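Side-chain contacts in binary enterotoxin of Clostridium perfringens component a (Clostridium perfringens, PDB 5WTZ), which probably transfers ADP-ribose from NAD+ to actin, as the enzymatic component of a binary iota-like enterotoxin: residues A[299-303]-A[304-308]; A[321-324]-A[325-329]; A[41-44]-A[45-48]; A[68-71]-A[72-76]. All blocks are in the same frame, centred on the assembly; numbering follows the deposited sequence.

The four contacts fall into two pairs, one in each of the two ADP-ribosyltransferase-family regions of the chain. Contact 1 belongs to the NAD pocket itself, and contact 2, on the helix that follows it in the chain, backs it: their centres lie 15 Å apart, and Phe306 CD2 meets Phe326 CZ at 3.7 Å, while the side chain of Phe326 is about 12 Å from NAD. Contacts 3 and 4 occupy consecutive helices of the other region, centres 12 Å apart, and are joined where Asp75 OD1 probably accepts hydrogen bonds from Ser41 OG and Asn44 ND2. Their centres are 37 and 31 Å from that of contact 1, away from the known binding sites.

Contact 1. Residues A[299-303]-A[304-308]; sequences RRMGP and NEFGL. With NAD (nicotinamide-adenine-dinucleotide), chain B.
Glu305 OE2 takes hydrogen bonds from Arg299 NH2 and Gly302 N on opposite faces of its carboxylate plane and a third, 2.7 Å long, from the ribose hydroxyl O2B of NAD. The setting is the NAD pocket of an ADP-ribosyltransferase fold, where edge strand 295-301 runs into a short 3-10 turn. Arg299 grips the carboxylate side-on: NE reaches Glu305 OE1 at 3.0 Å, almost straight (171°), and NH2 donates to OE2, with the two planes 44° apart. An arginine suits the place because its three nitrogens can bind carboxylate and diphosphate together. Its chain leaves CA opposite the backbone N (chi1 -180°) and stays extended, carrying the guanidinium to the diphosphate, where NH1 donates to NAD O1N at 2.9 Å and NH2 makes a weak bond to O2A. Its positive charge would offset both the phosphates and Glu305. Gly302 suits its place because its CA lies only 3.2 Å from NAD O2B. Next to Glu305, Met301 makes a Met-aromatic contact, with SD at the edge of the Phe306 ring in its plane and CE 3.3 Å from CE1 of that phenylalanine. Pro303 begins the turn with phi restrained by its ring, and its O accepts from Phe306 N and Leu308 N on opposite faces of the carbonyl. Asn304 ND2 closes the loop, donating to Leu308 O at 2.8 Å.

Contact 2. Residues A[321-324]-A[325-329]; sequences ENVS and KFKEK
Val323 and Lys327 lie side by side, one turn apart on the amphipathic helix 320-330, and the valine CG1 meets the lysine CE at 3.8 Å. The helix packs against the five-stranded sheet of an ADP-ribosyltransferase fold. On the tight side, Val323 and Phe326 face the sheet and touch Leu414 of strand 411-420. Both are apolar, as suits a side packed on the sheet. The chi1 of Phe326 (-167°) sets CG beside its carbonyl carbon, which leads the ring away from the preceding turn to meet those of Phe306 and Trp330. Lys327 spans the border: its extended methylenes run beside Val323, while NZ makes a weak hydrogen bond to Ile398 O.

The outer side is looser and more polar. Glu321, Ser324, Lys325 and Glu328 are exposed there, and Ser324 OG turns back to Val320 O. Lys325 follows Asn322 in the same direction, its CD 4.1 Å from the asparagine OD1; a bend at chi3 (82°) takes NZ to a salt bridge with Asp314, whereas Asn322 ND2 holds Asp316 O. Regular i to i+4 bonds support both sides, among them Glu328 N to Ser324 O at 2.9 Å.

Contact 3. Residues A[41-44]-A[45-48]; sequences SINN and YIKN
Ile46 sets CG1 beside its backbone N (chi1 -66°) and continues extended through chi2 (171°), a course that lays CD1 alongside Asn43, 4.1 Å from the amide OD1. Both side chains point the same way, and the isoleucine CG1 also rests 3.5 Å from Ile42 O, so its branch lies along the preceding turn. Tyr45 takes the other course: with CG anti to the backbone N, its ring swings off toward the interior, leaving CB 3.5 Å from Ile42 O. Lys47, at the exposed side, touches the previous turn with its aliphatic root, CG being 3.4 Å from Asn43 O, before its chain bends away.

The i to i+4 backbone bonds include Ile46 N to Ile42 O (3.0 Å) and Asn48 N to Asn44 O (3.0 Å). Tyr45 N is shared, bonding Ser41 O and, weakly, Ile42 O.

Residue types follow the faces of this amphipathic helix. Short polar Ser41 and Asn44 reach Asp75 on helix 70-83, a buried carboxylate that uses their donors; the OH of buried Tyr45 is satisfied by Asp142. Helix 36-61 packs through Ile42 and Tyr45 on Ile79 of helix 70-83 and Leu181 of strand 179-182, with Ile46 against Tyr171 of strand 168-171.

Contact 4. Residues A[68-71]-A[72-76]; sequences GIET and LNEDL
Glu70 and Asn73 are joined by the one side-chain hydrogen bond between residues 68-71 and 72-76: Asn73 ND2 donates to Glu70 OE2 at 3.1 Å. OE2 lies in the amide plane of Asn73, but ND2 stands well above the carboxylate plane, and the two planes are 65° apart. A bend at chi2 (-51°) turns the glutamate end back over the turn. The asparagine suits this buried position because it can donate and accept at once, ND2 also holding Glu67 O while OD1 takes Tyr55 OH and Lys59 NZ of helix 36-61.

Among the backbone bonds, Ile69 O receives Asn73 N at 3.1 Å and, weakly, Leu72 N. Glu74 N to Glu70 O and Asp75 N to Thr71 O continue the i to i+4 series.

The acidic groups are met in different ways. Glu70 OE1 and Glu74 OE2 stand 3.5 Å apart, two acceptors of like charge; their exposure to solvent, and the positive end of the helix dipole, would be expected to ease the repulsion. Asp75 lies buried beside Thr71, whose methyl CG2 is 3.7 Å from OD2, and its OD1 is bonded to helix 36-61.

Apolar contact is slight: Ile69 CG2 touches Leu72 CG at 4.2 Å, with Leu72 also on Tyr55.

Together these features mark a helix N-terminus: Ile69 holds the N-cap position without a side-chain acceptor, contributing its backbone O to Asn73 N, and acidic Glu70, Glu74 and Asp75 follow in the opening turns of helix 70-83, which packs against helix 36-61.

Contact 1. Residues A[299-303]-A[304-308]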
loop_
_atom_site.group_PDB
_atom_site.type_symbol
_atom_site.label_atom_id
_atom_site.label_comp_id
_atom_site.label_asym_id
_atom_site.label_seq_id
_atom_site.Cartn_x
_atom_site.Cartn_y
_atom_site.Cartn_z
ATOM N N ARG A 299 9.904 -5.283 0.857
ATOM C CA ARG A 299 10.934 -6.139 1.436
ATOM C C ARG A 299 10.294 -7.427 1.925
ATOM O O ARG A 299 9.271 -7.388 2.609
ATOM C CB ARG A 299 11.661 -5.441 2.597
ATOM C CG ARG A 299 12.755 -6.312 3.231
ATOM C CD ARG A 299 13.551 -5.563 4.320
ATOM N NE ARG A 299 14.236 -6.556 5.140
ATOM C CZ ARG A 299 15.306 -7.238 4.746
ATOM N NH1 ARG A 299 15.861 -6.992 3.554
ATOM N NH2 ARG A 299 15.845 -8.159 5.545
ATOM N N ARG A 300 10.883 -8.555 1.542
ATOM C CA ARG A 300 10.537 -9.844 2.120
ATOM C C ARG A 300 11.352 -9.976 3.394
ATOM O O ARG A 300 12.576 -10.132 3.353
ATOM C CB ARG A 300 10.811 -10.962 1.120
ATOM C CG ARG A 300 10.060 -10.760 -0.210
ATOM C CD ARG A 300 8.546 -10.650 0.036
ATOM N NE ARG A 300 7.755 -10.234 -1.132
ATOM C CZ ARG A 300 6.697 -10.903 -1.591
ATOM N NH1 ARG A 300 6.333 -12.042 -1.024
ATOM N NH2 ARG A 300 6.013 -10.463 -2.637
ATOM N N MET A 301 10.688 -9.835 4.536
ATOM C CA MET A 301 11.379 -9.740 5.818
ATOM C C MET A 301 11.393 -11.107 6.482
ATOM O O MET A 301 10.437 -11.870 6.357
ATOM C CB MET A 301 10.699 -8.713 6.742
ATOM C CG MET A 301 10.354 -7.363 6.084
ATOM S SD MET A 301 9.319 -6.318 7.144
ATOM C CE MET A 301 10.521 -5.661 8.247
ATOM N N GLY A 302 12.475 -11.425 7.179
ATOM C CA GLY A 302 12.506 -12.627 7.995
ATOM C C GLY A 302 11.868 -12.371 9.354
ATOM O O GLY A 302 11.717 -11.210 9.766
ATOM N N PRO A 303 11.515 -13.443 10.078
ATOM C CA PRO A 303 10.824 -13.290 11.368
ATOM C C PRO A 303 11.637 -12.523 12.421
ATOM O O PRO A 303 11.026 -11.824 13.236
ATOM C CB PRO A 303 10.595 -14.740 11.809
ATOM C CG PRO A 303 11.666 -15.538 11.086
ATOM C CD PRO A 303 11.722 -14.864 9.739
ATOM N N ASN A 304 12.965 -12.652 12.407
ATOM C CA ASN A 304 13.832 -11.951 13.367
ATOM C C ASN A 304 13.592 -10.449 13.404
ATOM O O ASN A 304 13.834 -9.800 14.422
ATOM C CB ASN A 304 15.320 -12.162 13.061
ATOM C CG ASN A 304 15.796 -13.580 13.280
ATOM O OD1 ASN A 304 16.982 -13.869 13.063
ATOM N ND2 ASN A 304 14.898 -14.476 13.708
ATOM N N GLU A 305 13.145 -9.880 12.286
ATOM C CA GLU A 305 12.941 -8.438 12.223
ATOM C C GLU A 305 11.783 -7.990 13.104
ATOM O O GLU A 305 11.641 -6.804 13.385
ATOM C CB GLU A 305 12.726 -8.003 10.774
ATOM C CG GLU A 305 14.047 -8.089 10.005
ATOM C CD GLU A 305 13.862 -8.108 8.509
ATOM O OE1 GLU A 305 13.452 -7.068 7.956
ATOM O OE2 GLU A 305 14.123 -9.166 7.889
ATOM N N PHE A 306 10.980 -8.950 13.558
ATOM C CA PHE A 306 9.911 -8.668 14.504
ATOM C C PHE A 306 10.020 -9.574 15.728
ATOM O O PHE A 306 9.020 -9.899 16.375
ATOM C CB PHE A 306 8.556 -8.802 13.817
ATOM C CG PHE A 306 8.292 -7.711 12.828
ATOM C CD1 PHE A 306 8.729 -7.825 11.525
ATOM C CD2 PHE A 306 7.650 -6.538 13.219
ATOM C CE1 PHE A 306 8.499 -6.801 10.620
ATOM C CE2 PHE A 306 7.426 -5.511 12.318
ATOM C CZ PHE A 306 7.847 -5.641 11.024
ATOM N N GLY A 307 11.248 -9.964 16.052
ATOM C CA GLY A 307 11.523 -10.738 17.252
ATOM C C GLY A 307 10.947 -12.142 17.252
ATOM O O GLY A 307 10.739 -12.720 18.313
ATOM N N LEU A 308 10.695 -12.689 16.066
ATOM C CA LEU A 308 10.213 -14.060 15.931
ATOM C C LEU A 308 11.269 -14.996 15.330
ATOM O O LEU A 308 12.228 -14.542 14.690
ATOM C CB LEU A 308 8.944 -14.093 15.072
ATOM C CG LEU A 308 7.732 -13.330 15.627
ATOM C CD1 LEU A 308 6.638 -13.233 14.585
ATOM C CD2 LEU A 308 7.208 -13.981 16.896
HETATM P PA NAD B . 19.445 -9.151 5.442
HETATM O O1A NAD B . 20.878 -8.977 5.885
HETATM O O2A NAD B . 18.498 -7.989 5.475
HETATM O O5B NAD B . 18.750 -10.333 6.290
HETATM C C5B NAD B . 19.439 -11.525 6.683
HETATM C C4B NAD B . 18.781 -12.096 7.925
HETATM O O4B NAD B . 18.931 -11.140 8.983
HETATM C C3B NAD B . 17.286 -12.331 7.725
HETATM O O3B NAD B . 16.916 -13.530 8.425
HETATM C C2B NAD B . 16.652 -11.109 8.376
HETATM O O2B NAD B . 15.346 -11.377 8.898
HETATM C C1B NAD B . 17.645 -10.744 9.473
HETATM N N9A NAD B . 17.620 -9.283 9.688
HETATM C C8A NAD B . 17.853 -8.328 8.769
HETATM N N7A NAD B . 17.727 -7.090 9.324
HETATM C C5A NAD B . 17.388 -7.267 10.606
HETATM C C6A NAD B . 17.100 -6.392 11.761
HETATM N N6A NAD B . 17.146 -5.048 11.627
HETATM N N1A NAD B . 16.768 -6.980 12.936
HETATM C C2A NAD B . 16.728 -8.317 13.077
HETATM N N3A NAD B . 16.994 -9.172 12.071
HETATM C C4A NAD B . 17.310 -8.706 10.839
HETATM O O3 NAD B . 19.502 -9.706 3.938
HETATM P PN NAD B . 18.344 -10.399 3.064
HETATM O O1N NAD B . 17.272 -9.362 2.808
HETATM O O2N NAD B . 18.010 -11.733 3.689
HETATM O O5D NAD B . 19.184 -10.680 1.721
HETATM C C5D NAD B . 19.887 -9.641 1.041
HETATM C C4D NAD B . 20.259 -10.125 -0.348
HETATM O O4D NAD B . 19.091 -10.147 -1.170
HETATM C C3D NAD B . 21.193 -9.134 -1.015
HETATM O O3D NAD B . 21.916 -9.841 -2.039
HETATM C C2D NAD B . 20.246 -8.141 -1.650
HETATM O O2D NAD B . 20.831 -7.509 -2.794
HETATM C C1D NAD B . 19.024 -8.994 -2.000
HETATM N N1N NAD B . 17.734 -8.309 -1.777
HETATM C C2N NAD B . 16.851 -8.771 -0.869
HETATM C C3N NAD B . 15.631 -8.115 -0.668
HETATM C C7N NAD B . 14.622 -8.609 0.332
HETATM O O7N NAD B . 14.955 -9.265 1.327
HETATM N N7N NAD B . 13.357 -8.328 0.063
HETATM C C4N NAD B . 15.302 -6.988 -1.413
HETATM C C5N NAD B . 16.228 -6.533 -2.338
HETATM C C6N NAD B . 17.436 -7.217 -2.498
#

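Contact 2. Residues A[321-324]-A[325-329]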
loop_
_atom_site.group_PDB
_atom_site.type_symbol
_atom_site.label_atom_id
_atom_site.label_comp_id
_atom_site.label_asym_id
_atom_site.label_seq_id
_atom_site.Cartn_x
_atom_site.Cartn_y
_atom_site.Cartn_z
ATOM N N GLU A 321 -5.692 -15.917 15.736
ATOM C CA GLU A 321 -5.196 -15.370 17.001
ATOM C C GLU A 321 -3.794 -14.807 16.856
ATOM O O GLU A 321 -3.471 -13.780 17.459
ATOM C CB GLU A 321 -5.204 -16.429 18.114
ATOM C CG GLU A 321 -6.217 -17.552 17.936
ATOM C CD GLU A 321 -5.687 -18.697 17.094
ATOM O OE1 GLU A 321 -4.547 -19.143 17.354
ATOM O OE2 GLU A 321 -6.411 -19.146 16.177
ATOM N N ASN A 322 -2.963 -15.467 16.052
ATOM C CA ASN A 322 -1.591 -14.999 15.835
ATOM C C ASN A 322 -1.492 -13.736 14.986
ATOM O O ASN A 322 -0.630 -12.893 15.223
ATOM C CB ASN A 322 -0.752 -16.109 15.214
ATOM C CG ASN A 322 -0.516 -17.243 16.175
ATOM O OD1 ASN A 322 -0.478 -17.034 17.389
ATOM N ND2 ASN A 322 -0.366 -18.456 15.647
ATOM N N VAL A 323 -2.367 -13.597 13.999
ATOM C CA VAL A 323 -2.449 -12.338 13.264
ATOM C C VAL A 323 -2.873 -11.210 14.212
ATOM O O VAL A 323 -2.309 -10.119 14.177
ATOM C CB VAL A 323 -3.439 -12.426 12.089
ATOM C CG1 VAL A 323 -3.571 -11.062 11.402
ATOM C CG2 VAL A 323 -3.006 -13.506 11.105
ATOM N N SER A 324 -3.864 -11.487 15.063
ATOM C CA SER A 324 -4.343 -10.509 16.045
ATOM C C SER A 324 -3.249 -10.078 17.020
ATOM O O SER A 324 -3.100 -8.887 17.317
ATOM C CB SER A 324 -5.525 -11.075 16.828
ATOM O OG SER A 324 -6.603 -11.353 15.958
ATOM N N LYS A 325 -2.490 -11.055 17.516
ATOM C CA LYS A 325 -1.364 -10.783 18.411
ATOM C C LYS A 325 -0.355 -9.864 17.742
ATOM O O LYS A 325 0.147 -8.923 18.358
ATOM C CB LYS A 325 -0.669 -12.081 18.836
ATOM C CG LYS A 325 -1.399 -12.878 19.895
ATOM C CD LYS A 325 -0.618 -14.134 20.307
ATOM C CE LYS A 325 0.459 -13.824 21.340
ATOM N NZ LYS A 325 1.142 -15.061 21.830
ATOM N N PHE A 326 -0.070 -10.131 16.471
ATOM C CA PHE A 326 0.931 -9.380 15.737
ATOM C C PHE A 326 0.467 -7.944 15.540
ATOM O O PHE A 326 1.253 -6.994 15.666
ATOM C CB PHE A 326 1.209 -10.049 14.389
ATOM C CG PHE A 326 2.430 -9.540 13.697
ATOM C CD1 PHE A 326 3.674 -10.101 13.957
ATOM C CD2 PHE A 326 2.343 -8.511 12.772
ATOM C CE1 PHE A 326 4.811 -9.637 13.320
ATOM C CE2 PHE A 326 3.482 -8.037 12.127
ATOM C CZ PHE A 326 4.715 -8.607 12.393
ATOM N N LYS A 327 -0.818 -7.790 15.234
ATOM C CA LYS A 327 -1.390 -6.468 15.026
ATOM C C LYS A 327 -1.360 -5.680 16.323
ATOM O O LYS A 327 -0.999 -4.498 16.326
ATOM C CB LYS A 327 -2.816 -6.563 14.479
ATOM C CG LYS A 327 -2.885 -7.081 13.047
ATOM C CD LYS A 327 -4.311 -7.027 12.529
ATOM C CE LYS A 327 -4.374 -7.356 11.049
ATOM N NZ LYS A 327 -5.622 -6.817 10.450
ATOM N N GLU A 328 -1.717 -6.335 17.425
ATOM C CA GLU A 328 -1.728 -5.689 18.728
ATOM C C GLU A 328 -0.318 -5.254 19.146
ATOM O O GLU A 328 -0.127 -4.181 19.724
ATOM C CB GLU A 328 -2.325 -6.625 19.777
ATOM C CG GLU A 328 -3.817 -6.433 20.004
ATOM C CD GLU A 328 -4.129 -5.173 20.796
ATOM O OE1 GLU A 328 -3.302 -4.777 21.653
ATOM O OE2 GLU A 328 -5.203 -4.581 20.560
ATOM N N LYS A 329 0.671 -6.079 18.830
ATOM C CA LYS A 329 2.042 -5.794 19.229
ATOM C C LYS A 329 2.656 -4.647 18.423
ATOM O O LYS A 329 3.378 -3.821 18.983
ATOM C CB LYS A 329 2.897 -7.058 19.091
ATOM C CG LYS A 329 4.321 -6.950 19.626
ATOM C CD LYS A 329 4.946 -8.335 19.690
ATOM C CE LYS A 329 6.433 -8.281 19.999
ATOM N NZ LYS A 329 6.731 -7.618 21.302
#

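Contact 3. Residues A[41-44]-A[45-48]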
loop_
_atom_site.group_PDB
_atom_site.type_symbol
_atom_site.label_atom_id
_atom_site.label_comp_id
_atom_site.label_asym_id
_atom_site.label_seq_id
_atom_site.Cartn_x
_atom_site.Cartn_y
_atom_site.Cartn_z
ATOM N N SER A 41 -16.744 -8.125 -17.495
ATOM C CA SER A 41 -15.827 -7.976 -16.361
ATOM C C SER A 41 -16.393 -7.029 -15.305
ATOM O O SER A 41 -16.256 -7.276 -14.109
ATOM C CB SER A 41 -14.453 -7.502 -16.828
ATOM O OG SER A 41 -13.693 -8.600 -17.311
ATOM N N ILE A 42 -17.047 -5.959 -15.738
ATOM C CA ILE A 42 -17.769 -5.110 -14.800
ATOM C C ILE A 42 -18.902 -5.904 -14.134
ATOM O O ILE A 42 -19.160 -5.758 -12.935
ATOM C CB ILE A 42 -18.330 -3.851 -15.494
ATOM C CG1 ILE A 42 -17.195 -2.872 -15.793
ATOM C CG2 ILE A 42 -19.413 -3.189 -14.649
ATOM C CD1 ILE A 42 -16.351 -2.527 -14.583
ATOM N N ASN A 43 -19.568 -6.761 -14.904
ATOM C CA ASN A 43 -20.596 -7.625 -14.337
ATOM C C ASN A 43 -20.020 -8.575 -13.296
ATOM O O ASN A 43 -20.653 -8.851 -12.280
ATOM C CB ASN A 43 -21.308 -8.416 -15.437
ATOM C CG ASN A 43 -22.509 -7.685 -15.995
ATOM O OD1 ASN A 43 -23.173 -6.929 -15.285
ATOM N ND2 ASN A 43 -22.809 -7.921 -17.267
ATOM N N ASN A 44 -18.816 -9.074 -13.553
ATOM C CA ASN A 44 -18.116 -9.924 -12.596
ATOM C C ASN A 44 -17.770 -9.157 -11.314
ATOM O O ASN A 44 -17.739 -9.731 -10.228
ATOM C CB ASN A 44 -16.834 -10.506 -13.210
ATOM C CG ASN A 44 -17.106 -11.588 -14.254
ATOM O OD1 ASN A 44 -18.226 -12.106 -14.376
ATOM N ND2 ASN A 44 -16.067 -11.948 -15.003
ATOM N N TYR A 45 -17.525 -7.858 -11.436
ATOM C CA TYR A 45 -17.199 -7.066 -10.252
ATOM C C TYR A 45 -18.458 -6.842 -9.405
ATOM O O TYR A 45 -18.402 -6.897 -8.176
ATOM C CB TYR A 45 -16.545 -5.723 -10.630
ATOM C CG TYR A 45 -16.049 -4.970 -9.417
ATOM C CD1 TYR A 45 -14.798 -5.238 -8.873
ATOM C CD2 TYR A 45 -16.842 -4.010 -8.798
ATOM C CE1 TYR A 45 -14.340 -4.554 -7.739
ATOM C CE2 TYR A 45 -16.399 -3.324 -7.679
ATOM C CZ TYR A 45 -15.159 -3.601 -7.152
ATOM O OH TYR A 45 -14.747 -2.923 -6.028
ATOM N N ILE A 46 -19.583 -6.573 -10.056
ATOM C CA ILE A 46 -20.837 -6.439 -9.331
ATOM C C ILE A 46 -21.128 -7.707 -8.528
ATOM O O ILE A 46 -21.534 -7.622 -7.375
ATOM C CB ILE A 46 -22.007 -6.148 -10.275
ATOM C CG1 ILE A 46 -21.845 -4.773 -10.917
ATOM C CG2 ILE A 46 -23.341 -6.243 -9.535
ATOM C CD1 ILE A 46 -22.834 -4.511 -12.023
ATOM N N LYS A 47 -20.880 -8.878 -9.124
ATOM C CA LYS A 47 -21.206 -10.178 -8.504
ATOM C C LYS A 47 -20.242 -10.619 -7.404
ATOM O O LYS A 47 -20.658 -11.212 -6.407
ATOM C CB LYS A 47 -21.256 -11.273 -9.573
ATOM C CG LYS A 47 -22.451 -11.200 -10.518
ATOM C CD LYS A 47 -23.688 -11.855 -9.910
ATOM C CE LYS A 47 -24.947 -11.511 -10.703
ATOM N NZ LYS A 47 -25.182 -10.034 -10.753
ATOM N N ASN A 48 -18.954 -10.370 -7.583
ATOM C CA ASN A 48 -18.013 -10.735 -6.532
ATOM C C ASN A 48 -16.779 -9.854 -6.481
ATOM O O ASN A 48 -15.663 -10.329 -6.687
ATOM C CB ASN A 48 -17.590 -12.199 -6.672
ATOM C CG ASN A 48 -17.403 -12.884 -5.320
ATOM O OD1 ASN A 48 -16.822 -12.309 -4.387
ATOM N ND2 ASN A 48 -17.912 -14.110 -5.201
#

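Contact 4. Residues A[68-71]-A[72-76]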
loop_
_atom_site.group_PDB
_atom_site.type_symbol
_atom_site.label_atom_id
_atom_site.label_comp_id
_atom_site.label_asym_id
_atom_site.label_seq_id
_atom_site.Cartn_x
_atom_site.Cartn_y
_atom_site.Cartn_z
ATOM N N GLY A 68 -1.694 -18.109 -12.017
ATOM C CA GLY A 68 -2.928 -17.754 -11.330
ATOM C C GLY A 68 -4.195 -18.247 -12.000
ATOM O O GLY A 68 -4.254 -19.380 -12.476
ATOM N N ILE A 69 -5.210 -17.388 -12.034
ATOM C CA ILE A 69 -6.515 -17.743 -12.575
ATOM C C ILE A 69 -6.863 -16.828 -13.740
ATOM O O ILE A 69 -7.086 -15.634 -13.560
ATOM C CB ILE A 69 -7.600 -17.670 -11.483
ATOM C CG1 ILE A 69 -7.261 -18.674 -10.376
ATOM C CG2 ILE A 69 -8.985 -17.926 -12.080
ATOM C CD1 ILE A 69 -8.223 -18.709 -9.228
ATOM N N GLU A 70 -6.914 -17.402 -14.938
ATOM C CA GLU A 70 -6.925 -16.610 -16.166
ATOM C C GLU A 70 -8.108 -15.661 -16.282
ATOM O O GLU A 70 -7.965 -14.553 -16.786
ATOM C CB GLU A 70 -6.876 -17.529 -17.387
ATOM C CG GLU A 70 -5.461 -17.742 -17.906
ATOM C CD GLU A 70 -4.714 -16.426 -18.112
ATOM O OE1 GLU A 70 -5.208 -15.562 -18.870
ATOM O OE2 GLU A 70 -3.632 -16.252 -17.513
ATOM N N THR A 71 -9.265 -16.099 -15.808
ATOM C CA THR A 71 -10.473 -15.284 -15.818
ATOM C C THR A 71 -10.322 -14.022 -14.986
ATOM O O THR A 71 -10.742 -12.938 -15.390
ATOM C CB THR A 71 -11.653 -16.088 -15.283
ATOM O OG1 THR A 71 -11.781 -17.291 -16.052
ATOM C CG2 THR A 71 -12.947 -15.272 -15.348
ATOM N N LEU A 72 -9.710 -14.167 -13.821
ATOM C CA LEU A 72 -9.546 -13.050 -12.911
ATOM C C LEU A 72 -8.473 -12.092 -13.419
ATOM O O LEU A 72 -8.527 -10.891 -13.164
ATOM C CB LEU A 72 -9.208 -13.555 -11.514
ATOM C CG LEU A 72 -10.408 -14.173 -10.799
ATOM C CD1 LEU A 72 -10.031 -14.576 -9.381
ATOM C CD2 LEU A 72 -11.581 -13.197 -10.798
ATOM N N ASN A 73 -7.512 -12.634 -14.157
ATOM C CA ASN A 73 -6.527 -11.810 -14.837
ATOM C C ASN A 73 -7.221 -10.879 -15.820
ATOM O O ASN A 73 -6.992 -9.671 -15.803
ATOM C CB ASN A 73 -5.498 -12.685 -15.548
ATOM C CG ASN A 73 -4.538 -13.350 -14.581
ATOM O OD1 ASN A 73 -4.348 -12.883 -13.463
ATOM N ND2 ASN A 73 -3.935 -14.453 -15.005
ATOM N N GLU A 74 -8.093 -11.440 -16.656
ATOM C CA GLU A 74 -8.852 -10.644 -17.623
ATOM C C GLU A 74 -9.732 -9.627 -16.911
ATOM O O GLU A 74 -9.809 -8.466 -17.314
ATOM C CB GLU A 74 -9.713 -11.535 -18.530
ATOM C CG GLU A 74 -8.944 -12.640 -19.242
ATOM C CD GLU A 74 -7.765 -12.115 -20.043
ATOM O OE1 GLU A 74 -7.987 -11.345 -21.003
ATOM O OE2 GLU A 74 -6.611 -12.468 -19.705
ATOM N N ASP A 75 -10.394 -10.069 -15.850
ATOM C CA ASP A 75 -11.179 -9.164 -15.024
ATOM C C ASP A 75 -10.349 -7.976 -14.531
ATOM O O ASP A 75 -10.772 -6.820 -14.658
ATOM C CB ASP A 75 -11.785 -9.923 -13.849
ATOM C CG ASP A 75 -12.827 -10.923 -14.299
ATOM O OD1 ASP A 75 -13.506 -10.635 -15.304
ATOM O OD2 ASP A 75 -12.964 -11.992 -13.666
ATOM N N LEU A 76 -9.166 -8.254 -13.993
ATOM C CA LEU A 76 -8.300 -7.183 -13.514
ATOM C C LEU A 76 -7.965 -6.204 -14.645
ATOM O O LEU A 76 -8.049 -4.990 -14.465
ATOM C CB LEU A 76 -7.019 -7.753 -12.900
ATOM C CG LEU A 76 -7.182 -8.469 -11.556
ATOM C CD1 LEU A 76 -5.840 -8.877 -11.000
ATOM C CD2 LEU A 76 -7.925 -7.599 -10.562
#